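Local structure of glycinin A3B4 subunit (Glycine max, 2D5F) at residues R115-G120 with E139-I144; V124-V129 with M329-N334. The protein serves as a seed storage protein of soybean, an 11S globulin built from two cupin domains that assembles into hexamers. All coordinates share one frame; numbering follows the deposited sequence.

Contact 1: residues R115-G120 with E139-I144; sequences RHFNEG and EPVVAI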
loop_
_atom_site.group_PDB
_atom_site.type_symbol
_atom_site.label_atom_id
_atom_site.label_comp_id
_atom_site.label_asym_id
_atom_site.label_seq_id
_atom_site.Cartn_x
_atom_site.Cartn_y
_atom_site.Cartn_z
ATOM N N ARG B 115 -18.990 11.592 -20.448
ATOM C CA ARG B 115 -19.702 11.210 -19.242
ATOM C C ARG B 115 -20.891 12.132 -19.032
ATOM O O ARG B 115 -20.774 13.352 -19.142
ATOM C CB ARG B 115 -18.767 11.274 -18.029
ATOM C CG ARG B 115 -17.505 10.409 -18.151
ATOM C CD ARG B 115 -16.256 11.279 -18.051
ATOM N NE ARG B 115 -15.002 10.542 -18.237
ATOM C CZ ARG B 115 -14.439 9.757 -17.324
ATOM N NH1 ARG B 115 -13.301 9.137 -17.598
ATOM N NH2 ARG B 115 -15.005 9.594 -16.137
ATOM N N HIS B 116 -22.039 11.539 -18.732
ATOM C CA HIS B 116 -23.258 12.295 -18.504
ATOM C C HIS B 116 -23.481 12.521 -17.020
ATOM O O HIS B 116 -23.109 11.685 -16.198
ATOM C CB HIS B 116 -24.451 11.538 -19.090
ATOM C CG HIS B 116 -24.415 11.425 -20.581
ATOM N ND1 HIS B 116 -24.956 12.382 -21.412
ATOM C CD2 HIS B 116 -23.863 10.491 -21.391
ATOM C CE1 HIS B 116 -24.739 12.041 -22.670
ATOM N NE2 HIS B 116 -24.077 10.898 -22.684
ATOM N N PHE B 117 -24.081 13.657 -16.679
ATOM C CA PHE B 117 -24.372 13.967 -15.291
ATOM C C PHE B 117 -25.756 14.579 -15.165
ATOM O O PHE B 117 -26.300 15.127 -16.131
ATOM C CB PHE B 117 -23.325 14.924 -14.695
ATOM C CG PHE B 117 -23.229 16.253 -15.397
ATOM C CD1 PHE B 117 -22.214 16.496 -16.320
ATOM C CD2 PHE B 117 -24.148 17.265 -15.126
ATOM C CE1 PHE B 117 -22.112 17.728 -16.963
ATOM C CE2 PHE B 117 -24.058 18.498 -15.762
ATOM C CZ PHE B 117 -23.034 18.730 -16.685
ATOM N N ASN B 118 -26.314 14.477 -13.965
ATOM C CA ASN B 118 -27.632 15.011 -13.662
ATOM C C ASN B 118 -27.571 15.697 -12.304
ATOM O O ASN B 118 -26.601 15.531 -11.556
ATOM C CB ASN B 118 -28.662 13.880 -13.603
ATOM C CG ASN B 118 -28.862 13.208 -14.940
ATOM O OD1 ASN B 118 -29.349 13.823 -15.885
ATOM N ND2 ASN B 118 -28.483 11.937 -15.030
ATOM N N GLU B 119 -28.607 16.467 -11.991
ATOM C CA GLU B 119 -28.676 17.158 -10.714
ATOM C C GLU B 119 -28.570 16.117 -9.610
ATOM O O GLU B 119 -29.178 15.050 -9.696
ATOM C CB GLU B 119 -29.992 17.933 -10.603
ATOM C CG GLU B 119 -31.210 17.174 -11.108
ATOM C CD GLU B 119 -32.451 18.053 -11.199
ATOM O OE1 GLU B 119 -32.372 19.143 -11.815
ATOM O OE2 GLU B 119 -33.506 17.649 -10.660
ATOM N N GLY B 120 -27.790 16.432 -8.578
ATOM C CA GLY B 120 -27.603 15.503 -7.478
ATOM C C GLY B 120 -26.292 14.750 -7.619
ATOM O O GLY B 120 -25.854 14.063 -6.693
ATOM N N GLU B 139 -33.399 23.522 -19.269
ATOM C CA GLU B 139 -33.129 24.439 -18.178
ATOM C C GLU B 139 -31.615 24.600 -18.034
ATOM O O GLU B 139 -30.839 23.759 -18.492
ATOM C CB GLU B 139 -33.741 23.924 -16.874
ATOM C CG GLU B 139 -33.027 22.747 -16.243
ATOM C CD GLU B 139 -33.710 22.286 -14.968
ATOM O OE1 GLU B 139 -34.156 23.156 -14.189
ATOM O OE2 GLU B 139 -33.795 21.060 -14.739
ATOM N N PRO B 140 -31.173 25.696 -17.409
ATOM C CA PRO B 140 -29.735 25.903 -17.244
ATOM C C PRO B 140 -29.109 24.942 -16.243
ATOM O O PRO B 140 -29.766 24.475 -15.316
ATOM C CB PRO B 140 -29.651 27.358 -16.788
ATOM C CG PRO B 140 -30.919 27.531 -16.012
ATOM C CD PRO B 140 -31.937 26.842 -16.887
ATOM N N VAL B 141 -27.840 24.625 -16.455
ATOM C CA VAL B 141 -27.136 23.748 -15.538
ATOM C C VAL B 141 -26.481 24.637 -14.498
ATOM O O VAL B 141 -25.799 25.605 -14.842
ATOM C CB VAL B 141 -26.037 22.928 -16.244
ATOM C CG1 VAL B 141 -25.092 22.320 -15.208
ATOM C CG2 VAL B 141 -26.673 21.828 -17.092
ATOM N N VAL B 142 -26.716 24.323 -13.230
ATOM C CA VAL B 142 -26.114 25.074 -12.140
ATOM C C VAL B 142 -25.262 24.107 -11.314
ATOM O O VAL B 142 -25.754 23.087 -10.827
ATOM C CB VAL B 142 -27.186 25.721 -11.240
ATOM C CG1 VAL B 142 -26.519 26.466 -10.100
ATOM C CG2 VAL B 142 -28.056 26.677 -12.069
ATOM N N ALA B 143 -23.977 24.424 -11.177
ATOM C CA ALA B 143 -23.067 23.573 -10.423
ATOM C C ALA B 143 -22.231 24.381 -9.439
ATOM O O ALA B 143 -21.869 25.530 -9.709
ATOM C CB ALA B 143 -22.162 22.812 -11.381
ATOM N N ILE B 144 -21.937 23.778 -8.291
ATOM C CA ILE B 144 -21.126 24.435 -7.269
ATOM C C ILE B 144 -19.827 23.658 -7.112
ATOM O O ILE B 144 -19.830 22.485 -6.738
ATOM C CB ILE B 144 -21.859 24.506 -5.902
ATOM C CG1 ILE B 144 -22.905 25.632 -5.915
ATOM C CG2 ILE B 144 -20.861 24.787 -4.788
ATOM C CD1 ILE B 144 -24.054 25.406 -6.862
#

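Contact 2: residues V124-V129 with M329-N334; sequences VIPPGV and MKLHEN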
loop_
_atom_site.group_PDB
_atom_site.type_symbol
_atom_site.label_atom_id
_atom_site.label_comp_id
_atom_site.label_asym_id
_atom_site.label_seq_id
_atom_site.Cartn_x
_atom_site.Cartn_y
_atom_site.Cartn_z
ATOM N N VAL B 124 -15.716 15.078 -10.186
ATOM C CA VAL B 124 -14.388 15.342 -9.646
ATOM C C VAL B 124 -13.434 15.660 -10.785
ATOM O O VAL B 124 -13.341 14.893 -11.743
ATOM C CB VAL B 124 -13.848 14.110 -8.875
ATOM C CG1 VAL B 124 -12.473 14.407 -8.310
ATOM C CG2 VAL B 124 -14.817 13.725 -7.764
ATOM N N ILE B 125 -12.735 16.788 -10.693
ATOM C CA ILE B 125 -11.770 17.172 -11.726
ATOM C C ILE B 125 -10.352 16.948 -11.196
ATOM O O ILE B 125 -9.960 17.555 -10.203
ATOM C CB ILE B 125 -11.868 18.664 -12.100
ATOM C CG1 ILE B 125 -13.327 19.076 -12.350
ATOM C CG2 ILE B 125 -11.005 18.931 -13.330
ATOM C CD1 ILE B 125 -14.020 18.295 -13.444
ATOM N N PRO B 126 -9.566 16.069 -11.845
ATOM C CA PRO B 126 -8.194 15.815 -11.386
ATOM C C PRO B 126 -7.283 17.015 -11.655
ATOM O O PRO B 126 -7.506 17.778 -12.599
ATOM C CB PRO B 126 -7.761 14.605 -12.211
ATOM C CG PRO B 126 -9.053 13.923 -12.560
ATOM C CD PRO B 126 -9.960 15.094 -12.877
ATOM N N PRO B 127 -6.242 17.194 -10.830
ATOM C CA PRO B 127 -5.324 18.319 -11.032
ATOM C C PRO B 127 -4.641 18.207 -12.396
ATOM O O PRO B 127 -4.231 17.117 -12.808
ATOM C CB PRO B 127 -4.321 18.167 -9.886
ATOM C CG PRO B 127 -5.101 17.430 -8.827
ATOM C CD PRO B 127 -5.876 16.423 -9.626
ATOM N N GLY B 128 -4.552 19.336 -13.094
ATOM C CA GLY B 128 -3.888 19.381 -14.383
ATOM C C GLY B 128 -4.596 18.736 -15.555
ATOM O O GLY B 128 -4.135 18.855 -16.683
ATOM N N VAL B 129 -5.707 18.054 -15.299
ATOM C CA VAL B 129 -6.447 17.395 -16.370
ATOM C C VAL B 129 -7.484 18.337 -16.990
ATOM O O VAL B 129 -8.351 18.874 -16.288
ATOM C CB VAL B 129 -7.175 16.132 -15.855
ATOM C CG1 VAL B 129 -8.028 15.535 -16.964
ATOM C CG2 VAL B 129 -6.154 15.105 -15.353
ATOM N N MET B 329 -10.874 6.335 -15.375
ATOM C CA MET B 329 -11.011 6.708 -13.960
ATOM C C MET B 329 -12.443 7.219 -13.727
ATOM O O MET B 329 -12.868 8.183 -14.370
ATOM C CB MET B 329 -9.979 7.820 -13.653
ATOM C CG MET B 329 -9.880 8.329 -12.208
ATOM S SD MET B 329 -8.693 9.747 -11.996
ATOM C CE MET B 329 -7.254 8.919 -11.308
ATOM N N LYS B 330 -13.192 6.563 -12.839
ATOM C CA LYS B 330 -14.568 6.977 -12.545
ATOM C C LYS B 330 -14.490 8.326 -11.859
ATOM O O LYS B 330 -13.863 8.453 -10.807
ATOM C CB LYS B 330 -15.250 5.976 -11.616
ATOM C CG LYS B 330 -16.741 6.231 -11.407
ATOM C CD LYS B 330 -17.291 5.311 -10.328
ATOM C CE LYS B 330 -18.757 4.948 -10.556
ATOM N NZ LYS B 330 -19.682 6.100 -10.447
ATOM N N LEU B 331 -15.140 9.333 -12.433
ATOM C CA LEU B 331 -15.065 10.666 -11.865
ATOM C C LEU B 331 -16.388 11.353 -11.583
ATOM O O LEU B 331 -16.471 12.587 -11.563
ATOM C CB LEU B 331 -14.201 11.551 -12.765
ATOM C CG LEU B 331 -12.710 11.204 -12.753
ATOM C CD1 LEU B 331 -11.978 12.023 -13.803
ATOM C CD2 LEU B 331 -12.143 11.476 -11.371
ATOM N N HIS B 332 -17.424 10.560 -11.353
ATOM C CA HIS B 332 -18.723 11.124 -11.042
ATOM C C HIS B 332 -19.577 10.086 -10.332
ATOM O O HIS B 332 -19.470 8.885 -10.593
ATOM C CB HIS B 332 -19.391 11.649 -12.322
ATOM C CG HIS B 332 -20.562 10.841 -12.781
ATOM N ND1 HIS B 332 -21.842 11.348 -12.809
ATOM C CD2 HIS B 332 -20.650 9.564 -13.218
ATOM C CE1 HIS B 332 -22.670 10.416 -13.243
ATOM N NE2 HIS B 332 -21.974 9.324 -13.497
ATOM N N GLU B 333 -20.410 10.560 -9.415
ATOM C CA GLU B 333 -21.268 9.694 -8.630
ATOM C C GLU B 333 -22.460 10.503 -8.134
ATOM O O GLU B 333 -22.313 11.675 -7.784
ATOM C CB GLU B 333 -20.484 9.173 -7.419
ATOM C CG GLU B 333 -21.130 8.014 -6.686
ATOM C CD GLU B 333 -21.050 6.725 -7.483
ATOM O OE1 GLU B 333 -19.944 6.405 -7.966
ATOM O OE2 GLU B 333 -22.081 6.034 -7.626
ATOM N N ASN B 334 -23.641 9.894 -8.102
ATOM C CA ASN B 334 -24.793 10.610 -7.584
ATOM C C ASN B 334 -24.634 10.622 -6.072
ATOM O O ASN B 334 -24.202 9.629 -5.490
ATOM C CB ASN B 334 -26.106 9.909 -7.913
ATOM C CG ASN B 334 -27.298 10.631 -7.312
ATOM O OD1 ASN B 334 -27.788 11.617 -7.872
ATOM N ND2 ASN B 334 -27.749 10.167 -6.148
#

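Contact 1: residues R115-G120 with E139-I144
The F117 ring meets V141 with its edge: CE2 lies 4.0 Å from CG1 of V141, which sits near the plane of the ring, so neither ring face is used across this contact. The two side chains come from opposite directions, F117 from the end of strand 107-118 and V141 from the start of strand 141-147. In F117, the bond from CA to CB points to 139-144 and CG stands between the backbone N and the carbonyl carbon (chi1 60°), leaving CE2 as the ring atom nearest V141; in V141, CG1 lies anti to the backbone N and is the branch that touches. Around the pair, I78 of strand 75-80 packs on F117 and L52 of strand 46-52 on V141, placing it in the apolar interior between the two sheets of the cupin barrel. A143, farther along the same strand, belongs to the pocket that holds a carbonate ion.

Nearer the surface, E119 and E139 bring their carboxylates together. OE1 of E119 is 3.8 Å from OE2 of E139, the extended chains cross at about a right angle, and the carboxylate planes are turned 50° apart. E119 OE1 also accepts a hydrogen bond from the backbone N of G74. The contact thus pairs a small buried hydrocarbon touch with two like charges at the exposed surface, where solvent and the G74 N-H probably lessen the repulsion.

Contact 2: residues V124-V129 with M329-N334
L331 reaches over the backbone of V124 to P126, and each of its side-chain carbons has a neighbour there. CB lies 3.6 Å from the carbonyl O of V124, and CG passes the same oxygen. Beyond CG the branches divide: CD1, also beside that oxygen, meets CG of the P126 ring at 3.7 Å, the two side chains reaching toward each other, while CD2 lies 3.6 Å from V124 O and packs on V124 CB as well. With CG anti to its own carbonyl carbon (chi1 -70°), the side chain runs along V124 O to the proline ring. V124 N donates to L331 O at 2.9 Å. SD of M329 adds a looser touch on P126 CG at 4.2 Å. F80 of strand 75-80 packs on both P126 and L331, and F365 covers V124 and P126. Were L331 cut back to an alanine, the P126 ring would probably face a gap and V124 O lose much of its hydrocarbon cover. V124 O, wrapped in hydrocarbon, has no hydrogen-bonding partner in the model, which probably carries an energetic cost, while the one backbone bond ties L331, just ahead of the outermost strand 332-334, to the neighbouring strand 121-125.

Both contacts belong to the same cupin barrel and reach the same antiparallel sheet, contact 1 through strand 141-147 and contact 2 through strands 121-125 and 332-334, with strand 107-118 leading into 121-125. Contact 2 is buried and buries 192 Å²; contact 1 buries 100 Å² and runs from the interior out to the surface. Their chemistry follows: contact 2 joins neighbouring strands of the sheet, far apart in sequence, by a backbone bond plus aliphatic packing, whereas contact 1 spans strands that do not pair and relies on side chains alone. The two meet where R115 NH2 probably bonds M329 O at 3.1 Å, linking 115-120 directly to 329-334.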